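Local atomic coordinates of AvrRxo1-ORF1 (Xanthomonas oryzae pv. oryzicola, PDB entry 4Z8Q), a protein that is probably an avirulence effector with a zeta toxin-like P-loop kinase fold, likely transferring phosphate to a substrate, and is bound here by its partner AvrRxo1-ORF2. Residues G149-I154 with T176-E181; R159-Y164 with V218-N223; Y240-T245 with V252-V257. One frame throughout, in Å; residues are numbered along the deposited sequence.

Interaction 1 (G149-I154 with T176-E181); sequences GAIASI and TGRKVE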
loop_
_atom_site.group_PDB
_atom_site.type_symbol
_atom_site.label_atom_id
_atom_site.label_comp_id
_atom_site.label_asym_id
_atom_site.label_seq_id
_atom_site.Cartn_x
_atom_site.Cartn_y
_atom_site.Cartn_z
ATOM N N GLY A 149 28.448 -27.396 -34.022
ATOM C CA GLY A 149 27.614 -28.488 -33.544
ATOM C C GLY A 149 27.174 -28.293 -32.097
ATOM O O GLY A 149 26.495 -29.139 -31.509
ATOM N N ALA A 150 27.557 -27.164 -31.519
ATOM C CA ALA A 150 27.144 -26.843 -30.160
ATOM C C ALA A 150 25.681 -26.427 -30.171
ATOM O O ALA A 150 25.200 -25.868 -31.160
ATOM C CB ALA A 150 28.003 -25.729 -29.597
ATOM N N ILE A 151 24.975 -26.708 -29.075
ATOM C CA ILE A 151 23.602 -26.239 -28.904
ATOM C C ILE A 151 23.567 -24.707 -28.990
ATOM O O ILE A 151 24.397 -24.021 -28.376
ATOM C CB ILE A 151 23.015 -26.725 -27.566
ATOM C CG1 ILE A 151 22.751 -28.234 -27.625
ATOM C CG2 ILE A 151 21.717 -25.987 -27.239
ATOM C CD1 ILE A 151 23.191 -28.988 -26.366
ATOM N N ALA A 152 22.636 -24.173 -29.780
ATOM C CA ALA A 152 22.515 -22.720 -29.954
ATOM C C ALA A 152 21.890 -22.056 -28.734
ATOM O O ALA A 152 20.833 -22.479 -28.248
ATOM C CB ALA A 152 21.686 -22.384 -31.205
ATOM N N SER A 153 22.540 -21.009 -28.247
ATOM C CA SER A 153 21.924 -20.143 -27.255
ATOM C C SER A 153 20.727 -19.414 -27.859
ATOM O O SER A 153 20.736 -19.069 -29.045
ATOM C CB SER A 153 22.946 -19.141 -26.723
ATOM O OG SER A 153 23.890 -19.809 -25.889
ATOM N N ILE A 154 19.706 -19.169 -27.034
ATOM C CA ILE A 154 18.480 -18.529 -27.485
ATOM C C ILE A 154 17.989 -17.493 -26.494
ATOM O O ILE A 154 18.349 -17.519 -25.320
ATOM C CB ILE A 154 17.365 -19.550 -27.677
ATOM C CG1 ILE A 154 17.095 -20.275 -26.364
ATOM C CG2 ILE A 154 17.716 -20.525 -28.789
ATOM C CD1 ILE A 154 15.999 -21.303 -26.470
ATOM N N THR A 176 17.700 -29.630 -23.039
ATOM C CA THR A 176 18.529 -29.310 -24.194
ATOM C C THR A 176 19.946 -28.890 -23.826
ATOM O O THR A 176 20.708 -28.462 -24.688
ATOM C CB THR A 176 17.883 -28.225 -25.068
ATOM O OG1 THR A 176 17.714 -27.035 -24.283
ATOM C CG2 THR A 176 16.540 -28.699 -25.562
ATOM N N GLY A 177 20.291 -28.999 -22.548
ATOM C CA GLY A 177 21.645 -28.723 -22.105
ATOM C C GLY A 177 22.022 -27.252 -22.070
ATOM O O GLY A 177 23.191 -26.905 -22.275
ATOM N N ARG A 178 21.047 -26.385 -21.792
ATOM C CA ARG A 178 21.294 -24.941 -21.736
ATOM C C ARG A 178 21.246 -24.430 -20.308
ATOM O O ARG A 178 20.397 -24.872 -19.525
ATOM C CB ARG A 178 20.225 -24.192 -22.551
ATOM C CG ARG A 178 20.295 -24.404 -24.055
ATOM C CD ARG A 178 19.284 -23.484 -24.771
ATOM N NE ARG A 178 19.349 -23.559 -26.231
ATOM C CZ ARG A 178 18.591 -24.368 -26.978
ATOM N NH1 ARG A 178 17.734 -25.203 -26.404
ATOM N NH2 ARG A 178 18.695 -24.355 -28.305
ATOM N N LYS A 179 22.148 -23.506 -19.966
ATOM C CA LYS A 179 22.025 -22.755 -18.718
ATOM C C LYS A 179 20.858 -21.779 -18.846
ATOM O O LYS A 179 20.496 -21.393 -19.956
ATOM C CB LYS A 179 23.298 -21.943 -18.432
ATOM C CG LYS A 179 24.492 -22.770 -17.974
ATOM C CD LYS A 179 24.297 -23.250 -16.531
ATOM C CE LYS A 179 25.490 -24.078 -16.053
ATOM N NZ LYS A 179 25.266 -24.630 -14.685
ATOM N N VAL A 180 20.269 -21.376 -17.724
ATOM C CA VAL A 180 19.257 -20.333 -17.761
ATOM C C VAL A 180 19.866 -19.050 -17.235
ATOM O O VAL A 180 20.354 -19.004 -16.113
ATOM C CB VAL A 180 17.992 -20.709 -16.947
ATOM C CG1 VAL A 180 17.004 -19.536 -16.890
ATOM C CG2 VAL A 180 17.312 -21.906 -17.592
ATOM N N GLU A 181 19.861 -18.005 -18.046
ATOM C CA GLU A 181 20.341 -16.734 -17.543
ATOM C C GLU A 181 19.138 -15.803 -17.507
ATOM O O GLU A 181 18.627 -15.392 -18.547
ATOM C CB GLU A 181 21.452 -16.203 -18.439
ATOM C CG GLU A 181 22.277 -15.129 -17.800
ATOM C CD GLU A 181 22.924 -15.540 -16.487
ATOM O OE1 GLU A 181 23.452 -16.688 -16.368
ATOM O OE2 GLU A 181 22.925 -14.673 -15.578
#

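Interaction 2 (R159-Y164 with V218-N223); sequences RLSREY and VAVRSN. With PO4 (phosphate ion), chain F.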
loop_
_atom_site.group_PDB
_atom_site.type_symbol
_atom_site.label_atom_id
_atom_site.label_comp_id
_atom_site.label_asym_id
_atom_site.label_seq_id
_atom_site.Cartn_x
_atom_site.Cartn_y
_atom_site.Cartn_z
ATOM N N ARG A 159 6.528 -12.344 -21.154
ATOM C CA ARG A 159 6.246 -11.884 -19.812
ATOM C C ARG A 159 6.728 -12.916 -18.804
ATOM O O ARG A 159 7.302 -12.555 -17.760
ATOM C CB ARG A 159 4.760 -11.607 -19.641
ATOM C CG ARG A 159 4.485 -10.740 -18.439
ATOM C CD ARG A 159 2.999 -10.515 -18.230
ATOM N NE ARG A 159 2.439 -9.499 -19.115
ATOM C CZ ARG A 159 1.841 -9.754 -20.277
ATOM N NH1 ARG A 159 1.749 -11.002 -20.728
ATOM N NH2 ARG A 159 1.345 -8.752 -20.991
ATOM N N LEU A 160 6.522 -14.193 -19.143
ATOM C CA LEU A 160 6.977 -15.336 -18.344
ATOM C C LEU A 160 6.447 -15.252 -16.933
ATOM O O LEU A 160 7.128 -15.627 -15.988
ATOM C CB LEU A 160 8.507 -15.421 -18.283
ATOM C CG LEU A 160 9.172 -15.705 -19.627
ATOM C CD1 LEU A 160 10.676 -15.830 -19.476
ATOM C CD2 LEU A 160 8.571 -16.963 -20.235
ATOM N N SER A 161 5.232 -14.757 -16.783
ATOM C CA SER A 161 4.740 -14.483 -15.455
ATOM C C SER A 161 4.482 -15.782 -14.715
ATOM O O SER A 161 5.031 -16.021 -13.624
ATOM C CB SER A 161 3.472 -13.674 -15.554
ATOM O OG SER A 161 3.822 -12.399 -16.027
ATOM N N ARG A 162 3.702 -16.648 -15.355
ATOM C CA ARG A 162 3.084 -17.754 -14.651
ATOM C C ARG A 162 4.025 -18.912 -14.382
ATOM O O ARG A 162 4.978 -19.145 -15.117
ATOM C CB ARG A 162 1.824 -18.200 -15.389
ATOM C CG ARG A 162 0.932 -17.015 -15.738
ATOM C CD ARG A 162 -0.526 -17.271 -15.384
ATOM N NE ARG A 162 -1.358 -16.124 -15.738
ATOM C CZ ARG A 162 -1.851 -15.247 -14.866
ATOM N NH1 ARG A 162 -2.600 -14.225 -15.292
ATOM N NH2 ARG A 162 -1.602 -15.391 -13.570
ATOM N N GLU A 163 3.749 -19.611 -13.291
ATOM C CA GLU A 163 4.523 -20.759 -12.864
ATOM C C GLU A 163 4.700 -21.792 -13.978
ATOM O O GLU A 163 5.807 -22.258 -14.220
ATOM C CB GLU A 163 3.825 -21.384 -11.663
ATOM C CG GLU A 163 4.555 -22.509 -11.029
ATOM C CD GLU A 163 3.898 -22.930 -9.738
ATOM O OE1 GLU A 163 3.457 -22.034 -8.978
ATOM O OE2 GLU A 163 3.820 -24.156 -9.493
ATOM N N TYR A 164 3.621 -22.140 -14.670
ATOM C CA TYR A 164 3.732 -23.139 -15.721
ATOM C C TYR A 164 4.655 -22.670 -16.844
ATOM O O TYR A 164 5.308 -23.483 -17.471
ATOM C CB TYR A 164 2.359 -23.548 -16.264
ATOM C CG TYR A 164 1.703 -22.552 -17.187
ATOM C CD1 TYR A 164 0.871 -21.562 -16.687
ATOM C CD2 TYR A 164 1.899 -22.614 -18.554
ATOM C CE1 TYR A 164 0.263 -20.661 -17.521
ATOM C CE2 TYR A 164 1.299 -21.716 -19.397
ATOM C CZ TYR A 164 0.476 -20.743 -18.873
ATOM O OH TYR A 164 -0.136 -19.839 -19.702
ATOM N N VAL A 218 -0.065 -7.996 -12.059
ATOM C CA VAL A 218 -0.436 -8.890 -10.965
ATOM C C VAL A 218 0.265 -10.239 -11.054
ATOM O O VAL A 218 0.807 -10.739 -10.061
ATOM C CB VAL A 218 -1.958 -9.093 -10.905
ATOM C CG1 VAL A 218 -2.319 -10.177 -9.877
ATOM C CG2 VAL A 218 -2.641 -7.767 -10.547
ATOM N N ALA A 219 0.258 -10.842 -12.238
ATOM C CA ALA A 219 0.830 -12.171 -12.396
ATOM C C ALA A 219 2.346 -12.147 -12.217
ATOM O O ALA A 219 2.933 -13.038 -11.598
ATOM C CB ALA A 219 0.455 -12.750 -13.773
ATOM N N VAL A 220 2.998 -11.129 -12.761
ATOM C CA VAL A 220 4.454 -11.094 -12.678
ATOM C C VAL A 220 4.921 -10.914 -11.227
ATOM O O VAL A 220 5.896 -11.528 -10.800
ATOM C CB VAL A 220 5.043 -10.030 -13.651
ATOM C CG1 VAL A 220 5.070 -8.665 -13.030
ATOM C CG2 VAL A 220 6.429 -10.421 -14.117
ATOM N N ARG A 221 4.195 -10.107 -10.465
ATOM C CA ARG A 221 4.541 -9.848 -9.081
ATOM C C ARG A 221 4.260 -11.070 -8.195
ATOM O O ARG A 221 5.117 -11.485 -7.422
ATOM C CB ARG A 221 3.759 -8.635 -8.577
ATOM C CG ARG A 221 4.257 -7.285 -9.156
ATOM C CD ARG A 221 4.947 -6.456 -8.104
ATOM N NE ARG A 221 5.550 -5.201 -8.590
ATOM C CZ ARG A 221 5.270 -4.003 -8.077
ATOM N NH1 ARG A 221 4.380 -3.898 -7.097
ATOM N NH2 ARG A 221 5.859 -2.905 -8.546
ATOM N N SER A 222 3.053 -11.621 -8.318
ATOM C CA SER A 222 2.614 -12.730 -7.482
ATOM C C SER A 222 3.480 -13.966 -7.615
ATOM O O SER A 222 3.662 -14.716 -6.647
ATOM C CB SER A 222 1.156 -13.079 -7.798
ATOM O OG SER A 222 0.321 -12.032 -7.330
ATOM N N ASN A 223 4.031 -14.175 -8.806
ATOM C CA ASN A 223 4.766 -15.401 -9.088
ATOM C C ASN A 223 6.270 -15.201 -9.126
ATOM O O ASN A 223 7.005 -16.109 -9.453
ATOM C CB ASN A 223 4.278 -16.019 -10.396
ATOM C CG ASN A 223 2.849 -16.467 -10.307
ATOM O OD1 ASN A 223 2.486 -17.225 -9.401
ATOM N ND2 ASN A 223 2.015 -15.983 -11.213
HETATM P P PO4 F . 0.418 -19.232 -11.724
HETATM O O1 PO4 F . 1.861 -19.076 -12.115
HETATM O O2 PO4 F . -0.227 -20.012 -12.839
HETATM O O3 PO4 F . -0.282 -17.881 -11.616
HETATM O O4 PO4 F . 0.353 -19.976 -10.399
#

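Interaction 3 (Y240-T245 with V252-V257); sequences YRLFGT and VMVASV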
loop_
_atom_site.group_PDB
_atom_site.type_symbol
_atom_site.label_atom_id
_atom_site.label_comp_id
_atom_site.label_asym_id
_atom_site.label_seq_id
_atom_site.Cartn_x
_atom_site.Cartn_y
_atom_site.Cartn_z
ATOM N N TYR A 240 20.182 -15.640 -11.680
ATOM C CA TYR A 240 18.975 -14.836 -11.631
ATOM C C TYR A 240 19.337 -13.437 -11.151
ATOM O O TYR A 240 20.092 -13.276 -10.189
ATOM C CB TYR A 240 17.973 -15.465 -10.644
ATOM C CG TYR A 240 16.753 -14.598 -10.378
ATOM C CD1 TYR A 240 16.773 -13.615 -9.384
ATOM C CD2 TYR A 240 15.594 -14.762 -11.109
ATOM C CE1 TYR A 240 15.669 -12.821 -9.138
ATOM C CE2 TYR A 240 14.479 -13.965 -10.869
ATOM C CZ TYR A 240 14.531 -13.001 -9.881
ATOM O OH TYR A 240 13.417 -12.221 -9.641
ATOM N N ARG A 241 18.790 -12.419 -11.810
ATOM C CA ARG A 241 18.889 -11.063 -11.304
ATOM C C ARG A 241 17.547 -10.386 -11.441
ATOM O O ARG A 241 16.892 -10.501 -12.475
ATOM C CB ARG A 241 19.949 -10.248 -12.051
ATOM C CG ARG A 241 21.373 -10.697 -11.795
ATOM C CD ARG A 241 22.337 -9.933 -12.677
ATOM N NE ARG A 241 22.287 -10.386 -14.061
ATOM C CZ ARG A 241 22.690 -9.655 -15.100
ATOM N NH1 ARG A 241 23.152 -8.431 -14.901
ATOM N NH2 ARG A 241 22.617 -10.138 -16.335
ATOM N N LEU A 242 17.161 -9.683 -10.389
ATOM C CA LEU A 242 15.912 -8.954 -10.362
ATOM C C LEU A 242 16.240 -7.471 -10.300
ATOM O O LEU A 242 17.006 -7.060 -9.443
ATOM C CB LEU A 242 15.111 -9.340 -9.124
ATOM C CG LEU A 242 13.897 -8.461 -8.807
ATOM C CD1 LEU A 242 12.823 -8.570 -9.894
ATOM C CD2 LEU A 242 13.341 -8.885 -7.446
ATOM N N PHE A 243 15.672 -6.692 -11.221
ATOM C CA PHE A 243 15.869 -5.244 -11.254
ATOM C C PHE A 243 14.530 -4.567 -11.037
ATOM O O PHE A 243 13.542 -4.929 -11.684
ATOM C CB PHE A 243 16.414 -4.814 -12.613
ATOM C CG PHE A 243 17.799 -5.285 -12.875
ATOM C CD1 PHE A 243 18.886 -4.560 -12.406
ATOM C CD2 PHE A 243 18.025 -6.458 -13.593
ATOM C CE1 PHE A 243 20.178 -4.988 -12.648
ATOM C CE2 PHE A 243 19.317 -6.898 -13.829
ATOM C CZ PHE A 243 20.391 -6.163 -13.353
ATOM N N GLY A 244 14.494 -3.603 -10.119
ATOM C CA GLY A 244 13.289 -2.848 -9.860
ATOM C C GLY A 244 13.503 -1.399 -10.240
ATOM O O GLY A 244 14.613 -1.027 -10.628
ATOM N N THR A 245 12.455 -0.583 -10.128
ATOM C CA THR A 245 12.524 0.795 -10.616
ATOM C C THR A 245 12.443 1.767 -9.447
ATOM O O THR A 245 11.438 1.796 -8.718
ATOM C CB THR A 245 11.358 1.088 -11.570
ATOM O OG1 THR A 245 11.405 0.201 -12.696
ATOM C CG2 THR A 245 11.412 2.546 -12.060
ATOM N N VAL A 252 17.370 -0.505 -10.586
ATOM C CA VAL A 252 18.398 -0.867 -9.609
ATOM C C VAL A 252 18.276 -2.358 -9.298
ATOM O O VAL A 252 17.176 -2.933 -9.403
ATOM C CB VAL A 252 18.257 -0.057 -8.294
ATOM C CG1 VAL A 252 18.448 1.444 -8.545
ATOM C CG2 VAL A 252 16.906 -0.330 -7.643
HETATM N N MSE A 253 19.376 -3.010 -8.938
HETATM C CA MSE A 253 19.242 -4.425 -8.624
HETATM C C MSE A 253 18.636 -4.553 -7.244
HETATM O O MSE A 253 19.020 -3.835 -6.308
HETATM C CB MSE A 253 20.547 -5.216 -8.711
HETATM C CG MSE A 253 20.326 -6.686 -9.194
HETATM SE SE MSE A 253 21.933 -7.612 -8.864
HETATM C CE MSE A 253 22.926 -6.846 -10.379
ATOM N N VAL A 254 17.692 -5.482 -7.130
ATOM C CA VAL A 254 16.925 -5.677 -5.912
ATOM C C VAL A 254 17.275 -7.008 -5.244
ATOM O O VAL A 254 17.474 -7.072 -4.016
ATOM C CB VAL A 254 15.418 -5.633 -6.228
ATOM C CG1 VAL A 254 14.596 -6.017 -4.990
ATOM C CG2 VAL A 254 15.013 -4.244 -6.756
ATOM N N ALA A 255 17.382 -8.060 -6.052
ATOM C CA ALA A 255 17.784 -9.370 -5.550
ATOM C C ALA A 255 18.491 -10.162 -6.630
ATOM O O ALA A 255 18.289 -9.913 -7.821
ATOM C CB ALA A 255 16.565 -10.159 -5.056
ATOM N N SER A 256 19.288 -11.139 -6.216
ATOM C CA SER A 256 20.057 -11.917 -7.176
ATOM C C SER A 256 20.364 -13.311 -6.654
ATOM O O SER A 256 20.549 -13.509 -5.461
ATOM C CB SER A 256 21.372 -11.207 -7.511
ATOM O OG SER A 256 22.198 -11.106 -6.366
ATOM N N VAL A 257 20.437 -14.275 -7.565
ATOM C CA VAL A 257 21.016 -15.560 -7.226
ATOM C C VAL A 257 22.118 -15.809 -8.238
ATOM O O VAL A 257 21.851 -16.156 -9.386
ATOM C CB VAL A 257 19.996 -16.695 -7.242
ATOM C CG1 VAL A 257 20.598 -17.943 -6.541
ATOM C CG2 VAL A 257 18.712 -16.265 -6.544
#

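Interaction 1 (G149-I154 with T176-E181)
Arg178 holds its guanidinium between Ile151 and Ile154, just where helix 163-176 gives way to strand 179-185 of the P-loop NTPase-like alpha/beta core; Gly177, with positive phi, ends the helix in a Schellman motif. The two isoleucines take opposite faces of the flat group. Ile151 CG2 lies over one face, offset toward the rim and 3.5 Å from Arg178 CZ. With chi1 at -71°, the other branch of Ile151 runs beside its own backbone N and sends CD1 against the helix end, a tight 3.0 Å from Thr176 O. On the opposite face Ile154 CD1 sits over the centre, 4.0 Å from Arg178 CZ, its side chain crossing the arginine at about a right angle. The NE-NH2 edge is turned to Ala152 O: NE and NH2 of Arg178 grip this oxygen side-on, at 2.7 and 2.8 Å, with the oxygen in the guanidinium plane, which fixes the rotation of the group. NH2 and NH1 also reach the carbonyls of Leu141 and Arg142 at the C-terminal end of helix 123-141, so backbone oxygens probably help to balance this buried charge. A weak 2.8 Å bond runs from Arg178 NH1 to Thr176 OG1, which is also hydrogen-bonded to Leu172 O.

Interaction 2 (R159-Y164 with V218-N223)
Ser161 packs on Ala219, CB to CB at 3.6 Å. Beside it, Ser161 OG rests 3.6 Å from Val220 CB, buried and with no polar partner in the model. Ser161 O meets Asn223 CB at 3.3 Å. Ala219 CB also lies over one face of the Arg162 guanidinium, offset toward the rim and 3.4 Å from Arg162 NH2. The arginine leaves its backbone pointing away from the helix, and the bend at chi2 (-133°) brings its end back. Here the start of helix 163-176, with Arg162 at its N-cap position, faces the last turn of helix 210-222 in the zeta toxin-like kinase fold, with Val220 touching what is probably the P-loop. Polar links between the segments are indirect. Arg71 NH2 donates to both Ser161 O and Val220 O. A phosphate ion, probably from the crystallisation liquor and doubtful in its exact placement, forms a second bridge as modelled: Asn223 ND2 donates to its O3 at 3.0 Å (141°), and Arg162 NH2 reaches the same oxygen, near the guanidinium plane, in a weak 3.4 Å bond. Within 218-223, a weak 3.1 Å bond from Asn223 ND2 to Ala219 O helps hold the amide. Met73 of the AvrRxo1-ORF2 chain packs on Arg162.

Interaction 3 (Y240-T245 with V252-V257)
A beta hairpin with a classic beta bulge joins Tyr240-Thr245 to Val252-Val257 in antiparallel pairing. Tyr240 with Val257, Leu242 with Ala255 and Gly244 with Val252 are the hydrogen-bonded pairs, while Arg241 with Ser256 and Phe243 with Met253 are non-hydrogen-bonded. The register slips by one between Leu242 and Phe243, because Val254 and Ala255 both face Leu242. Leu242 N donates to Ala255 O at 2.8 Å, whereas Leu242 O receives Val254 N at 2.9 Å in a nearly straight bond (174°). The doubled residue thus costs Leu242 no backbone partner. Val254 turns toward the opposite strand: its CG1 meets Leu242 CD2 at 4.0 Å, and its CG2 comes within 3.5 Å of Gly244 N, where no side chain stands in the way. On the face bearing Arg241, Phe243, Met253 and Ser256, CG of selenomethionine Met253 lies over one face of the Phe243 ring. This CG makes a CH-pi contact 4.2 Å from the Phe243 ring centroid, 25° off the normal, while Met253 SE is placed obliquely as a Met-aromatic contact. The bend at chi3 (-76°) then folds the Met253 methyl CE to 3.9 Å from Arg241 CD. On the other face, Tyr240 CB packs 4.1 Å from Val257 CB, and the tyrosine hydroxyl is hydrogen-bonded to Asp184. Strand 238-245 pairs on its far edge with strand 179-185 through Arg241 and Phe243, which extends the parallel core of the sheet into the antiparallel hairpin. Helix 224-233 packs on Tyr240 and Leu242, and helix 267-272 on Val252, Val254 and Ala255; on the Arg241 face, Arg241 NH1 bonds to Lys85 O at the end of helix 78-85.

From the N terminus, 149-154 comes first, leading into edge strand 154-156; segment 159-164 follows before either has met its partner. Interaction 1 closes at 176-181, after helix 163-176; interaction 2, opened inside that loop, closes only at 218-223, so the two cross along the chain. Helix 163-176 spans them, its start in interaction 2 and its end in interaction 1, with centres 24 Å apart. Interaction 3 follows in series as a local hairpin closed by a short turn. It shares the sheet with interaction 1, since strands 179-185 and 238-245 are neighbours, whereas interaction 2 joins the loop leading into helix 163-176 to the end of helix 210-222, about 16 Å from interaction 3 between centres.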